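Local coordinates for extracellular solute-binding protein, family 1 (Bifidobacterium longum subsp. infantis, PDB 6FTH) that probably binds human milk oligosaccharides outside the cell and hands them to an ABC transporter for uptake, at residues 149-154 with 430-435; 224-229 with 328-333; 235-240 with 447-452. All blocks are in the same frame, centred on the assembly; numbering follows the deposited sequence.

Interaction 1 (149-154 with 430-435)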
ATOM      1  N   SER A 149      -2.571  -8.779   6.380  1.00 12.45           N
ATOM      2  CA  SER A 149      -3.795  -8.877   5.607  1.00 10.48           C
ATOM      3  C   SER A 149      -4.714  -7.676   5.766  1.00 13.44           C
ATOM      4  O   SER A 149      -5.598  -7.496   4.915  1.00 14.97           O
ATOM      5  CB  SER A 149      -4.573 -10.128   5.977  1.00 14.70           C
ATOM      6  OG  SER A 149      -4.895 -10.144   7.352  1.00 24.28           O
ATOM      7  N   GLY A 150      -4.543  -6.871   6.819  1.00 11.84           N
ATOM      8  CA  GLY A 150      -5.330  -5.664   7.017  1.00 12.91           C
ATOM      9  C   GLY A 150      -4.803  -4.498   6.211  1.00 11.63           C
ATOM     10  O   GLY A 150      -3.850  -4.620   5.444  1.00 12.03           O
ATOM     11  N   THR A 151      -5.445  -3.341   6.396  1.00 10.58           N
ATOM     12  CA  THR A 151      -5.066  -2.152   5.654  1.00  9.54           C
ATOM     13  C   THR A 151      -3.768  -1.526   6.181  1.00 11.31           C
ATOM     14  O   THR A 151      -3.371  -1.702   7.337  1.00 12.06           O
ATOM     15  CB  THR A 151      -6.197  -1.128   5.580  1.00 10.03           C
ATOM     16  OG1 THR A 151      -5.725  -0.009   4.828  1.00 11.67           O
ATOM     17  CG2 THR A 151      -6.654  -0.690   6.955  1.00 11.81           C
ATOM     18  N   GLY A 152      -3.116  -0.778   5.308  1.00 10.13           N
ATOM     19  CA  GLY A 152      -2.001   0.061   5.703  1.00 10.84           C
ATOM     20  C   GLY A 152      -2.386   1.415   6.243  1.00 11.67           C
ATOM     21  O   GLY A 152      -1.521   2.178   6.703  1.00 13.77           O
ATOM     22  N   GLN A 153      -3.680   1.743   6.207  1.00 10.70           N
ATOM     23  CA  GLN A 153      -4.180   3.069   6.519  1.00 10.55           C
ATOM     24  C   GLN A 153      -4.801   3.078   7.916  1.00  9.97           C
ATOM     25  O   GLN A 153      -5.604   2.197   8.242  1.00 10.67           O
ATOM     26  CB  GLN A 153      -5.264   3.437   5.506  1.00 11.52           C
ATOM     27  CG  GLN A 153      -4.900   3.162   4.076  1.00 12.67           C
ATOM     28  CD  GLN A 153      -3.635   3.857   3.654  1.00 13.03           C
ATOM     29  OE1 GLN A 153      -3.391   5.006   4.024  1.00 13.34           O
ATOM     30  NE2 GLN A 153      -2.833   3.173   2.853  1.00 14.22           N
ATOM     31  N   HIS A 154      -4.439   4.074   8.739  1.00 11.35           N
ATOM     32  CA  HIS A 154      -4.962   4.192  10.097  1.00  9.65           C
ATOM     33  C   HIS A 154      -5.064   5.652  10.501  1.00 11.41           C
ATOM     34  O   HIS A 154      -4.373   6.511   9.956  1.00 11.17           O
ATOM     35  CB  HIS A 154      -4.072   3.467  11.127  1.00 12.66           C
ATOM     36  CG  HIS A 154      -3.660   2.136  10.649  1.00 10.23           C
ATOM     37  ND1 HIS A 154      -2.600   1.960   9.790  1.00 11.45           N
ATOM     38  CD2 HIS A 154      -4.243   0.920  10.783  1.00 13.25           C
ATOM     39  CE1 HIS A 154      -2.519   0.689   9.448  1.00 14.00           C
ATOM     40  NE2 HIS A 154      -3.511   0.040  10.025  1.00 13.04           N
ATOM     41  N   GLU A 430      -1.479  -4.961  15.386  1.00 13.97           N
ATOM     42  CA  GLU A 430      -2.065  -4.241  16.507  1.00 16.72           C
ATOM     43  C   GLU A 430      -2.806  -2.997  16.029  1.00 15.34           C
ATOM     44  O   GLU A 430      -3.917  -2.704  16.499  1.00 15.94           O
ATOM     45  CB  GLU A 430      -0.969  -3.869  17.508  1.00 18.57           C
ATOM     46  CG  GLU A 430      -0.478  -5.057  18.290  1.00 24.99           C
ATOM     47  CD  GLU A 430      -1.551  -5.642  19.181  1.00 32.22           C
ATOM     48  OE1 GLU A 430      -2.242  -4.863  19.876  1.00 35.54           O
ATOM     49  OE2 GLU A 430      -1.714  -6.881  19.178  1.00 43.87           O
ATOM     50  N   ALA A 431      -2.215  -2.262  15.096  1.00 15.01           N
ATOM     51  CA  ALA A 431      -2.864  -1.065  14.576  1.00 15.04           C
ATOM     52  C   ALA A 431      -4.168  -1.387  13.860  1.00 12.54           C
ATOM     53  O   ALA A 431      -5.033  -0.510  13.756  1.00 13.02           O
ATOM     54  CB  ALA A 431      -1.941  -0.322  13.619  1.00 14.34           C
ATOM     55  N   ASN A 432      -4.321  -2.606  13.355  1.00 11.54           N
ATOM     56  CA  ASN A 432      -5.550  -2.948  12.634  1.00 12.46           C
ATOM     57  C   ASN A 432      -6.665  -3.456  13.534  1.00 12.49           C
ATOM     58  O   ASN A 432      -7.820  -3.488  13.095  1.00 13.38           O
ATOM     59  CB  ASN A 432      -5.235  -3.932  11.505  1.00 11.53           C
ATOM     60  CG  ASN A 432      -4.703  -3.206  10.283  1.00 11.27           C
ATOM     61  OD1 ASN A 432      -5.081  -2.052  10.036  1.00 13.78           O
ATOM     62  ND2 ASN A 432      -3.802  -3.845   9.524  1.00 11.34           N
ATOM     63  N   LYS A 433      -6.385  -3.825  14.778  1.00 12.46           N
ATOM     64  CA  LYS A 433      -7.444  -4.359  15.627  1.00 12.70           C
ATOM     65  C   LYS A 433      -8.616  -3.400  15.786  1.00 12.37           C
ATOM     66  O   LYS A 433      -9.768  -3.871  15.743  1.00 13.65           O
ATOM     67  CB  LYS A 433      -6.877  -4.801  16.985  1.00 15.96           C
ATOM     68  CG  LYS A 433      -6.060  -6.062  16.890  1.00 22.25           C
ATOM     69  CD  LYS A 433      -5.412  -6.389  18.231  1.00 28.97           C
ATOM     70  CE  LYS A 433      -4.568  -7.661  18.161  1.00 36.56           C
ATOM     71  NZ  LYS A 433      -4.090  -8.073  19.519  1.00 40.35           N
ATOM     72  N   PRO A 434      -8.422  -2.091  15.970  1.00 11.39           N
ATOM     73  CA  PRO A 434      -9.576  -1.206  16.189  1.00 11.73           C
ATOM     74  C   PRO A 434     -10.471  -1.040  14.961  1.00 12.84           C
ATOM     75  O   PRO A 434     -11.556  -0.462  15.104  1.00 14.20           O
ATOM     76  CB  PRO A 434      -8.929   0.133  16.595  1.00 13.99           C
ATOM     77  CG  PRO A 434      -7.593  -0.235  17.124  1.00 13.45           C
ATOM     78  CD  PRO A 434      -7.160  -1.393  16.248  1.00 12.63           C
ATOM     79  N   TYR A 435     -10.039  -1.489  13.775  1.00 11.73           N
ATOM     80  CA  TYR A 435     -10.790  -1.308  12.535  1.00 11.44           C
ATOM     81  C   TYR A 435     -11.572  -2.538  12.108  1.00 11.89           C
ATOM     82  O   TYR A 435     -12.278  -2.474  11.097  1.00 12.54           O
ATOM     83  CB  TYR A 435      -9.843  -0.872  11.408  1.00 12.12           C
ATOM     84  CG  TYR A 435      -9.206   0.427  11.768  1.00 11.61           C
ATOM     85  CD1 TYR A 435      -9.905   1.621  11.684  1.00 10.70           C
ATOM     86  CD2 TYR A 435      -7.920   0.452  12.260  1.00 11.43           C
ATOM     87  CE1 TYR A 435      -9.336   2.813  12.086  1.00 12.91           C
ATOM     88  CE2 TYR A 435      -7.342   1.640  12.653  1.00 12.45           C
ATOM     89  CZ  TYR A 435      -8.038   2.815  12.550  1.00 11.25           C
ATOM     90  OH  TYR A 435      -7.480   4.014  12.955  1.00 12.59           O
TER
HETATM   91  O   HOH W   1      -3.008  -6.631   9.327  1.00 14.74           O
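Gly150 and Asn432 bring the two backbones closest, with CA atoms 6.2 Å apart, where the loop 149-154 passes the C-terminal part of helix 423-432. The Asn432 amide does most of the bonding. Its ND2 donates to Thr151 O at 3.1 Å, and that oxygen lies in the plane of the amide. A water, 2.9 Å from Asn432 ND2, takes a second N-H and also accepts from Gly150 N. On the other branch, Asn432 OD1 receives His154 NE2 at 2.6 Å. This bond is short but bent, 139° at the hydrogen. It leaves in the ring plane of His154 yet arrives above the carbonyl plane of Asn432.

The imidazole is held from several sides. Ala431 CB makes a CH-pi contact over one face, 4.0 Å from the ring centroid. Tyr435 CE2 comes to the ring edge, 3.7 Å from His154 CD2, with the two ring planes oblique at 57°. His154 CG stands anti to its carbonyl carbon (chi1 -45°), and this turns the ring to the helix. Tyr435 OH bonds to Met155 N, and Tyr435 also stacks on Trp329.

His154 ND1 is hydrogen-bonded to Gly297 O. Both ring nitrogens thus face oxygen acceptors, an arrangement that would probably favour a doubly protonated, positively charged imidazole and fixes its rotation.

Interaction 2 (224-229 with 328-333)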
ATOM      1  N   THR A 224     -12.671   3.426   1.097  1.00  9.39           N
ATOM      2  CA  THR A 224     -11.449   3.711   0.347  1.00 10.47           C
ATOM      3  C   THR A 224     -10.555   2.473   0.257  1.00  9.93           C
ATOM      4  O   THR A 224     -10.716   1.486   0.989  1.00  9.55           O
ATOM      5  CB  THR A 224     -10.651   4.880   0.952  1.00  9.92           C
ATOM      6  OG1 THR A 224     -10.181   4.525   2.260  1.00 10.17           O
ATOM      7  CG2 THR A 224     -11.491   6.144   1.090  1.00 11.29           C
ATOM      8  N   GLY A 225      -9.622   2.523  -0.690  1.00 10.45           N
ATOM      9  CA  GLY A 225      -8.659   1.444  -0.868  1.00 12.94           C
ATOM     10  C   GLY A 225      -7.317   1.996  -1.292  1.00 12.54           C
ATOM     11  O   GLY A 225      -6.822   1.737  -2.395  1.00 11.54           O
ATOM     12  N   PHE A 226      -6.713   2.751  -0.395  1.00 11.04           N
ATOM     13  CA  PHE A 226      -5.583   3.585  -0.770  1.00 11.56           C
ATOM     14  C   PHE A 226      -4.227   2.869  -0.774  1.00 12.50           C
ATOM     15  O   PHE A 226      -3.220   3.510  -1.101  1.00 15.20           O
ATOM     16  CB  PHE A 226      -5.543   4.875   0.066  1.00 10.95           C
ATOM     17  CG  PHE A 226      -6.667   5.864  -0.230  1.00 11.43           C
ATOM     18  CD1 PHE A 226      -7.410   5.827  -1.400  1.00 12.39           C
ATOM     19  CD2 PHE A 226      -6.973   6.854   0.692  1.00 13.69           C
ATOM     20  CE1 PHE A 226      -8.419   6.758  -1.635  1.00 11.53           C
ATOM     21  CE2 PHE A 226      -7.983   7.758   0.475  1.00 12.28           C
ATOM     22  CZ  PHE A 226      -8.705   7.719  -0.710  1.00 10.69           C
ATOM     23  N   ASN A 227      -4.144   1.575  -0.451  1.00 11.37           N
ATOM     24  CA  ASN A 227      -2.862   0.887  -0.629  1.00 12.31           C
ATOM     25  C   ASN A 227      -2.515   0.781  -2.112  1.00 15.32           C
ATOM     26  O   ASN A 227      -1.341   0.898  -2.491  1.00 15.86           O
ATOM     27  CB  ASN A 227      -2.870  -0.518  -0.032  1.00 12.71           C
ATOM     28  CG  ASN A 227      -2.725  -0.570   1.495  1.00 13.72           C
ATOM     29  OD1 ASN A 227      -3.023   0.376   2.222  1.00 13.27           O
ATOM     30  ND2 ASN A 227      -2.295  -1.741   1.978  1.00 16.02           N
ATOM     31  N   LYS A 228      -3.509   0.532  -2.965  1.00 14.17           N
ATOM     32  CA  LYS A 228      -3.302   0.187  -4.375  1.00 13.83           C
ATOM     33  C   LYS A 228      -4.655   0.002  -5.056  1.00 17.25           C
ATOM     34  O   LYS A 228      -5.670  -0.267  -4.407  1.00 17.00           O
ATOM     35  CB  LYS A 228      -2.468  -1.088  -4.543  1.00 18.51           C
ATOM     36  CG  LYS A 228      -2.986  -2.314  -3.790  1.00 17.88           C
ATOM     37  CD  LYS A 228      -2.049  -3.520  -3.967  1.00 18.74           C
ATOM     38  CE  LYS A 228      -2.555  -4.786  -3.269  1.00 20.77           C
ATOM     39  NZ  LYS A 228      -2.448  -4.740  -1.780  1.00 20.75           N
ATOM     40  N   GLY A 229      -4.650   0.146  -6.372  1.00 17.41           N
ATOM     41  CA  GLY A 229      -5.806  -0.188  -7.190  1.00 18.63           C
ATOM     42  C   GLY A 229      -6.557   1.017  -7.721  1.00 15.70           C
ATOM     43  O   GLY A 229      -5.990   2.092  -7.940  1.00 18.23           O
ATOM     44  N   VAL A 328     -17.499   3.219   7.578  1.00 10.63           N
ATOM     45  CA  VAL A 328     -16.605   2.157   7.125  1.00 10.23           C
ATOM     46  C   VAL A 328     -15.173   2.565   7.431  1.00 10.28           C
ATOM     47  O   VAL A 328     -14.936   3.623   8.008  1.00 10.01           O
ATOM     48  CB  VAL A 328     -16.811   1.826   5.635  1.00 11.48           C
ATOM     49  CG1 VAL A 328     -18.243   1.300   5.440  1.00 12.41           C
ATOM     50  CG2 VAL A 328     -16.528   3.056   4.712  1.00  9.36           C
ATOM     51  N   TRP A 329     -14.214   1.714   7.064  1.00 10.41           N
ATOM     52  CA  TRP A 329     -12.810   2.081   7.071  1.00  9.98           C
ATOM     53  C   TRP A 329     -12.177   1.466   5.824  1.00  8.80           C
ATOM     54  O   TRP A 329     -12.751   0.581   5.188  1.00 10.49           O
ATOM     55  CB  TRP A 329     -12.091   1.707   8.389  1.00  9.63           C
ATOM     56  CG  TRP A 329     -10.687   2.197   8.407  1.00  8.35           C
ATOM     57  CD1 TRP A 329      -9.544   1.438   8.400  1.00 10.31           C
ATOM     58  CD2 TRP A 329     -10.263   3.563   8.381  1.00 10.17           C
ATOM     59  NE1 TRP A 329      -8.446   2.244   8.362  1.00 11.62           N
ATOM     60  CE2 TRP A 329      -8.854   3.556   8.356  1.00 10.05           C
ATOM     61  CE3 TRP A 329     -10.937   4.787   8.349  1.00 10.20           C
ATOM     62  CZ2 TRP A 329      -8.116   4.722   8.306  1.00  9.45           C
ATOM     63  CZ3 TRP A 329     -10.190   5.949   8.297  1.00 11.62           C
ATOM     64  CH2 TRP A 329      -8.808   5.904   8.275  1.00 10.83           C
ATOM     65  N   ASP A 330     -11.002   1.979   5.468  1.00 10.05           N
ATOM     66  CA  ASP A 330     -10.285   1.565   4.266  1.00  8.03           C
ATOM     67  C   ASP A 330     -10.204   0.048   4.174  1.00  9.83           C
ATOM     68  O   ASP A 330      -9.859  -0.628   5.141  1.00  9.34           O
ATOM     69  CB  ASP A 330      -8.876   2.188   4.324  1.00  9.10           C
ATOM     70  CG  ASP A 330      -8.058   1.933   3.087  1.00  8.78           C
ATOM     71  OD1 ASP A 330      -7.465   0.827   2.980  1.00 11.34           O
ATOM     72  OD2 ASP A 330      -8.006   2.869   2.234  1.00 10.60           O
ATOM     73  N   GLY A 331     -10.472  -0.469   2.978  1.00 10.02           N
ATOM     74  CA  GLY A 331     -10.570  -1.894   2.773  1.00 10.84           C
ATOM     75  C   GLY A 331      -9.346  -2.550   2.181  1.00 12.31           C
ATOM     76  O   GLY A 331      -9.436  -3.694   1.719  1.00 13.00           O
ATOM     77  N   SER A 332      -8.214  -1.860   2.152  1.00 11.48           N
ATOM     78  CA  SER A 332      -7.034  -2.416   1.532  1.00 11.04           C
ATOM     79  C   SER A 332      -6.462  -3.576   2.347  1.00 10.53           C
ATOM     80  O   SER A 332      -6.834  -3.849   3.494  1.00 11.67           O
ATOM     81  CB  SER A 332      -5.924  -1.364   1.451  1.00 12.50           C
ATOM     82  OG  SER A 332      -6.302  -0.163   0.801  1.00 12.02           O
ATOM     83  N   SER A 333      -5.491  -4.229   1.712  1.00 12.00           N
ATOM     84  CA  SER A 333      -4.678  -5.282   2.286  1.00 10.98           C
ATOM     85  C   SER A 333      -3.222  -4.970   2.004  1.00 11.59           C
ATOM     86  O   SER A 333      -2.869  -4.629   0.875  1.00 13.26           O
ATOM     87  CB  SER A 333      -5.031  -6.627   1.650  1.00 15.80           C
ATOM     88  OG  SER A 333      -4.017  -7.597   1.923  1.00 13.84           O
TER
HETATM   89  O   HOH W   2      -5.053  -3.591  -1.090  1.00 13.69           O
HETATM   90  O   HOH W   3      -5.860  -1.157  -1.823  1.00 14.48           O
HETATM   91  O   HOH W   4      -2.849  -7.331  -0.736  1.00 14.92           O
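Asp330 OD2 approaches the Phe226 ring obliquely, and Thr224 CB sits over the centre of one face of that ring, 3.7 Å above its plane. Asp330 CB lies over one face of the Trp329 indole, offset toward the rim. The indole also stacks on Tyr435.

Two loops meet here: a type I beta turn from Gly225 to Lys228, and an Asx turn at Asp330. Asp330 OD2 takes two donors from the first loop. Phe226 N reaches its syn lone pair at 2.9 Å in a nearly straight bond, 168° at the hydrogen. Thr224 OG1 comes to the anti side of Asp330 OD2 at 2.7 Å. Asp330 OD1 closes the Asx turn by accepting from Ser332 N. It also takes Ser332 OG on its syn lone pair and Thr151 OG1 from outside. The Asp330 carboxylate reaches the 224-229 loop because chi1 (-175°) turns CG away from the backbone N. An asparagine here would probably leave either Phe226 N and Thr224 OG1 or the Ser332 donors facing an amide nitrogen that cannot accept.

Backbone joins backbone where Gly331 N donates to Thr224 O at 2.8 Å. Ser332 OG donates a hydrogen bond to Asp330 OD1 and accepts one from Asn227 N at 3.0 Å. The Asn227 amide carbon CG packs 3.3 Å from Ser332 CB, while Asn227 OD1 accepts from Gln153 NE2 and Gly152 N. Farther along, water links the loops. One water accepts from both Lys228 NZ and Ser333 N. Ser333 OG is hydrogen-bonded to Glu335 N. Another water accepts a hydrogen bond from Lys228 NZ at 2.8 Å and lies 2.9 Å from Ser333 OG.

Interaction 3 (235-240 with 447-452); sequences FYAKNG and DYIPDY
Asn239 N donates to Asp447 OD1 at 2.9 Å, and this is the single direct hydrogen bond between 235-240 and 447-452. It is almost straight, 176° at the hydrogen, and meets the oxygen nearly along its C-O axis. Asp447 CG lies anti to its carbonyl carbon (chi1 -56°), which brings OD1 to the end of strand 235-238. A water donates to the same OD1 and accepts only weakly from Asn239 ND2.

Beside this polar end the backbones come close without pairing. Ala237 O and Asp447 O, both acceptors, are 3.1 Å apart. Asp447 CA makes a bent CA-H...O contact with Ala237 O, 3.2 Å away. A second water accepts from Ala237 N and lies 2.9 Å from Asp447 O, to which it can donate.

The apolar half rests on Ile449. Its CG1 packs on Ala237 CB at 3.9 Å, and its outermost methyl, CD1, reaches Phe235 CB at the same distance. The CD1 methyl also lies 3.8 Å from Tyr236 O. An extended second torsion (chi2 165°) sends it along the strand toward Phe235.

Further out, Asp447 OD2 accepts from Asp443 N, and this second bond helps set the turn of the carboxylate. The Phe235 ring meets Trp510 of helix 503-518. Strand 235-238 pairs with strand 241-244 in a two-stranded antiparallel sheet, and Tyr448 OH donates to Asp451 OD1 within its own loop.

Tyr448 N is buried here and has no partner in the model, a likely cost in energy. The contact is thus a mixed one: Ile449 packing and bridging water join 235-237 to 447-449, and Asp447 OD1 ties the polar end at Asn239.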
ATOM      1  N   PHE A 235     -12.132   6.111  -7.604  1.00 11.64           N
ATOM      2  CA  PHE A 235     -13.267   5.210  -7.821  1.00 12.51           C
ATOM      3  C   PHE A 235     -13.596   4.386  -6.585  1.00 12.37           C
ATOM      4  O   PHE A 235     -12.738   4.128  -5.733  1.00 11.52           O
ATOM      5  CB  PHE A 235     -13.016   4.300  -9.025  1.00 11.40           C
ATOM      6  CG  PHE A 235     -12.738   5.086 -10.267  1.00 11.70           C
ATOM      7  CD1 PHE A 235     -13.775   5.613 -11.010  1.00 14.00           C
ATOM      8  CD2 PHE A 235     -11.432   5.439 -10.596  1.00 13.50           C
ATOM      9  CE1 PHE A 235     -13.522   6.422 -12.108  1.00 13.31           C
ATOM     10  CE2 PHE A 235     -11.173   6.241 -11.690  1.00 14.78           C
ATOM     11  CZ  PHE A 235     -12.212   6.732 -12.449  1.00 14.46           C
ATOM     12  N   TYR A 236     -14.868   3.989  -6.499  1.00 11.71           N
ATOM     13  CA  TYR A 236     -15.342   3.136  -5.429  1.00 10.78           C
ATOM     14  C   TYR A 236     -16.483   2.291  -5.956  1.00 10.79           C
ATOM     15  O   TYR A 236     -16.934   2.462  -7.087  1.00 11.18           O
ATOM     16  CB  TYR A 236     -15.811   3.924  -4.212  1.00 11.54           C
ATOM     17  CG  TYR A 236     -17.087   4.710  -4.354  1.00 11.02           C
ATOM     18  CD1 TYR A 236     -17.092   5.942  -5.004  1.00 11.48           C
ATOM     19  CD2 TYR A 236     -18.267   4.253  -3.782  1.00 12.86           C
ATOM     20  CE1 TYR A 236     -18.244   6.676  -5.112  1.00 13.63           C
ATOM     21  CE2 TYR A 236     -19.427   4.971  -3.900  1.00 11.93           C
ATOM     22  CZ  TYR A 236     -19.411   6.195  -4.551  1.00 13.75           C
ATOM     23  OH  TYR A 236     -20.547   6.967  -4.672  1.00 17.67           O
ATOM     24  N   ALA A 237     -16.934   1.364  -5.126  1.00 10.70           N
ATOM     25  CA  ALA A 237     -18.094   0.545  -5.456  1.00 10.66           C
ATOM     26  C   ALA A 237     -19.023   0.482  -4.256  1.00 11.85           C
ATOM     27  O   ALA A 237     -18.585   0.525  -3.105  1.00 11.19           O
ATOM     28  CB  ALA A 237     -17.711  -0.877  -5.863  1.00 11.96           C
ATOM     29  N   LYS A 238     -20.316   0.375  -4.538  1.00 11.48           N
ATOM     30  CA  LYS A 238     -21.297   0.114  -3.497  1.00 12.89           C
ATOM     31  C   LYS A 238     -22.419  -0.692  -4.126  1.00 13.14           C
ATOM     32  O   LYS A 238     -22.897  -0.337  -5.203  1.00 12.11           O
ATOM     33  CB  LYS A 238     -21.851   1.434  -2.942  1.00 17.67           C
ATOM     34  CG  LYS A 238     -21.977   1.489  -1.451  1.00 26.81           C
ATOM     35  CD  LYS A 238     -22.706   2.750  -1.001  1.00 20.35           C
ATOM     36  CE  LYS A 238     -21.744   3.812  -0.503  1.00 18.83           C
ATOM     37  NZ  LYS A 238     -22.511   4.873   0.214  1.00 21.42           N
ATOM     38  N   ASN A 239     -22.807  -1.790  -3.480  1.00 10.83           N
ATOM     39  CA  ASN A 239     -23.898  -2.623  -3.989  1.00 12.46           C
ATOM     40  C   ASN A 239     -23.623  -3.102  -5.407  1.00 12.73           C
ATOM     41  O   ASN A 239     -24.546  -3.262  -6.207  1.00 14.06           O
ATOM     42  CB  ASN A 239     -25.232  -1.870  -3.975  1.00 13.87           C
ATOM     43  CG  ASN A 239     -25.489  -1.168  -2.681  1.00 13.80           C
ATOM     44  OD1 ASN A 239     -25.608   0.069  -2.634  1.00 19.97           O
ATOM     45  ND2 ASN A 239     -25.560  -1.931  -1.631  1.00 14.22           N
ATOM     46  N   GLY A 240     -22.360  -3.347  -5.749  1.00 10.81           N
ATOM     47  CA  GLY A 240     -21.979  -3.844  -7.066  1.00 12.29           C
ATOM     48  C   GLY A 240     -21.957  -2.804  -8.166  1.00 10.54           C
ATOM     49  O   GLY A 240     -21.810  -3.167  -9.341  1.00 12.17           O
ATOM     50  N   ASP A 447     -18.834  -3.787  -2.210  1.00 11.38           N
ATOM     51  CA  ASP A 447     -18.642  -2.419  -1.737  1.00 11.25           C
ATOM     52  C   ASP A 447     -17.182  -1.978  -1.839  1.00 10.92           C
ATOM     53  O   ASP A 447     -16.771  -1.031  -1.153  1.00 11.35           O
ATOM     54  CB  ASP A 447     -19.133  -2.261  -0.290  1.00 10.01           C
ATOM     55  CG  ASP A 447     -20.576  -2.672  -0.094  1.00 12.37           C
ATOM     56  OD1 ASP A 447     -21.392  -2.437  -0.998  1.00 13.23           O
ATOM     57  OD2 ASP A 447     -20.902  -3.197   0.994  1.00 12.78           O
ATOM     58  N   TYR A 448     -16.403  -2.659  -2.670  1.00 10.70           N
ATOM     59  CA  TYR A 448     -14.970  -2.420  -2.807  1.00 10.53           C
ATOM     60  C   TYR A 448     -14.568  -3.004  -4.146  1.00 12.48           C
ATOM     61  O   TYR A 448     -14.910  -4.156  -4.436  1.00 13.60           O
ATOM     62  CB  TYR A 448     -14.218  -3.150  -1.671  1.00 13.92           C
ATOM     63  CG  TYR A 448     -12.716  -2.958  -1.648  1.00 11.78           C
ATOM     64  CD1 TYR A 448     -12.163  -1.893  -0.982  1.00 10.82           C
ATOM     65  CD2 TYR A 448     -11.860  -3.869  -2.266  1.00 14.31           C
ATOM     66  CE1 TYR A 448     -10.785  -1.714  -0.949  1.00 12.05           C
ATOM     67  CE2 TYR A 448     -10.488  -3.708  -2.212  1.00 13.50           C
ATOM     68  CZ  TYR A 448      -9.982  -2.620  -1.561  1.00 13.95           C
ATOM     69  OH  TYR A 448      -8.611  -2.442  -1.542  1.00 14.15           O
ATOM     70  N   ILE A 449     -13.869  -2.231  -4.973  1.00 11.28           N
ATOM     71  CA  ILE A 449     -13.339  -2.749  -6.230  1.00 11.56           C
ATOM     72  C   ILE A 449     -12.142  -3.634  -5.909  1.00 13.60           C
ATOM     73  O   ILE A 449     -11.120  -3.114  -5.445  1.00 14.27           O
ATOM     74  CB  ILE A 449     -12.938  -1.605  -7.167  1.00 10.63           C
ATOM     75  CG1 ILE A 449     -14.148  -0.703  -7.459  1.00 10.48           C
ATOM     76  CG2 ILE A 449     -12.320  -2.176  -8.430  1.00 14.05           C
ATOM     77  CD1 ILE A 449     -13.737   0.626  -8.066  1.00 14.26           C
ATOM     78  N   PRO A 450     -12.226  -4.953  -6.085  1.00 14.25           N
ATOM     79  CA  PRO A 450     -11.118  -5.811  -5.641  1.00 15.17           C
ATOM     80  C   PRO A 450      -9.799  -5.482  -6.318  1.00 14.54           C
ATOM     81  O   PRO A 450      -9.737  -5.019  -7.471  1.00 13.68           O
ATOM     82  CB  PRO A 450     -11.600  -7.232  -5.979  1.00 14.58           C
ATOM     83  CG  PRO A 450     -13.087  -7.132  -5.898  1.00 14.72           C
ATOM     84  CD  PRO A 450     -13.388  -5.763  -6.499  1.00 13.10           C
ATOM     85  N   ASP A 451      -8.726  -5.733  -5.564  1.00 15.85           N
ATOM     86  CA  ASP A 451      -7.399  -5.370  -6.008  1.00 13.59           C
ATOM     87  C   ASP A 451      -7.018  -6.063  -7.313  1.00 15.98           C
ATOM     88  O   ASP A 451      -6.149  -5.558  -8.033  1.00 17.54           O
ATOM     89  CB  ASP A 451      -6.406  -5.756  -4.912  1.00 15.16           C
ATOM     90  CG  ASP A 451      -6.673  -5.061  -3.593  1.00 18.27           C
ATOM     91  OD1 ASP A 451      -7.380  -4.030  -3.594  1.00 17.81           O
ATOM     92  OD2 ASP A 451      -6.153  -5.547  -2.543  1.00 19.97           O
ATOM     93  N   TYR A 452      -7.636  -7.195  -7.631  1.00 13.76           N
ATOM     94  CA  TYR A 452      -7.303  -7.975  -8.817  1.00 16.13           C
ATOM     95  C   TYR A 452      -8.039  -7.527 -10.084  1.00 21.01           C
ATOM     96  O   TYR A 452      -7.829  -8.127 -11.144  1.00 23.03           O
ATOM     97  CB  TYR A 452      -7.554  -9.462  -8.555  1.00 14.48           C
ATOM     98  CG  TYR A 452      -8.880  -9.825  -7.918  1.00 15.62           C
ATOM     99  CD1 TYR A 452     -10.037  -9.886  -8.682  1.00 16.95           C
ATOM    100  CD2 TYR A 452      -8.968 -10.144  -6.574  1.00 19.13           C
ATOM    101  CE1 TYR A 452     -11.229 -10.230  -8.133  1.00 18.29           C
ATOM    102  CE2 TYR A 452     -10.186 -10.485  -6.006  1.00 16.54           C
ATOM    103  CZ  TYR A 452     -11.309 -10.534  -6.792  1.00 16.93           C
ATOM    104  OH  TYR A 452     -12.550 -10.860  -6.258  1.00 20.48           O
TER
HETATM  105  O   HOH W   5     -15.342   1.138  -2.387  1.00 11.00           O
HETATM  106  O   HOH W   6     -23.468  -4.412  -0.794  1.00 24.39           O

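All three contacts lie in the same lobe. Interaction 1 joins helix 423-432 to the loop before strand 154-158, interaction 2 joins two loops, and interaction 3 joins strand 235-238 to the loop before helix 457-484. Interactions 1 and 2 touch, with centres 11 Å apart. Interaction 3 lies 10 Å from interaction 2, centre to centre, and its Tyr448 ring packs on 328-333. Interactions 1 and 3, centres 19 Å apart, do not touch. Along the chain the order is 149-154, 224-229, 235-240, 328-333, 430-435, 447-452. Interaction 2 falls wholly within the span of interaction 1, whereas interaction 3 crosses both. Distant segments are thus joined in a row, with interaction 2 in the middle.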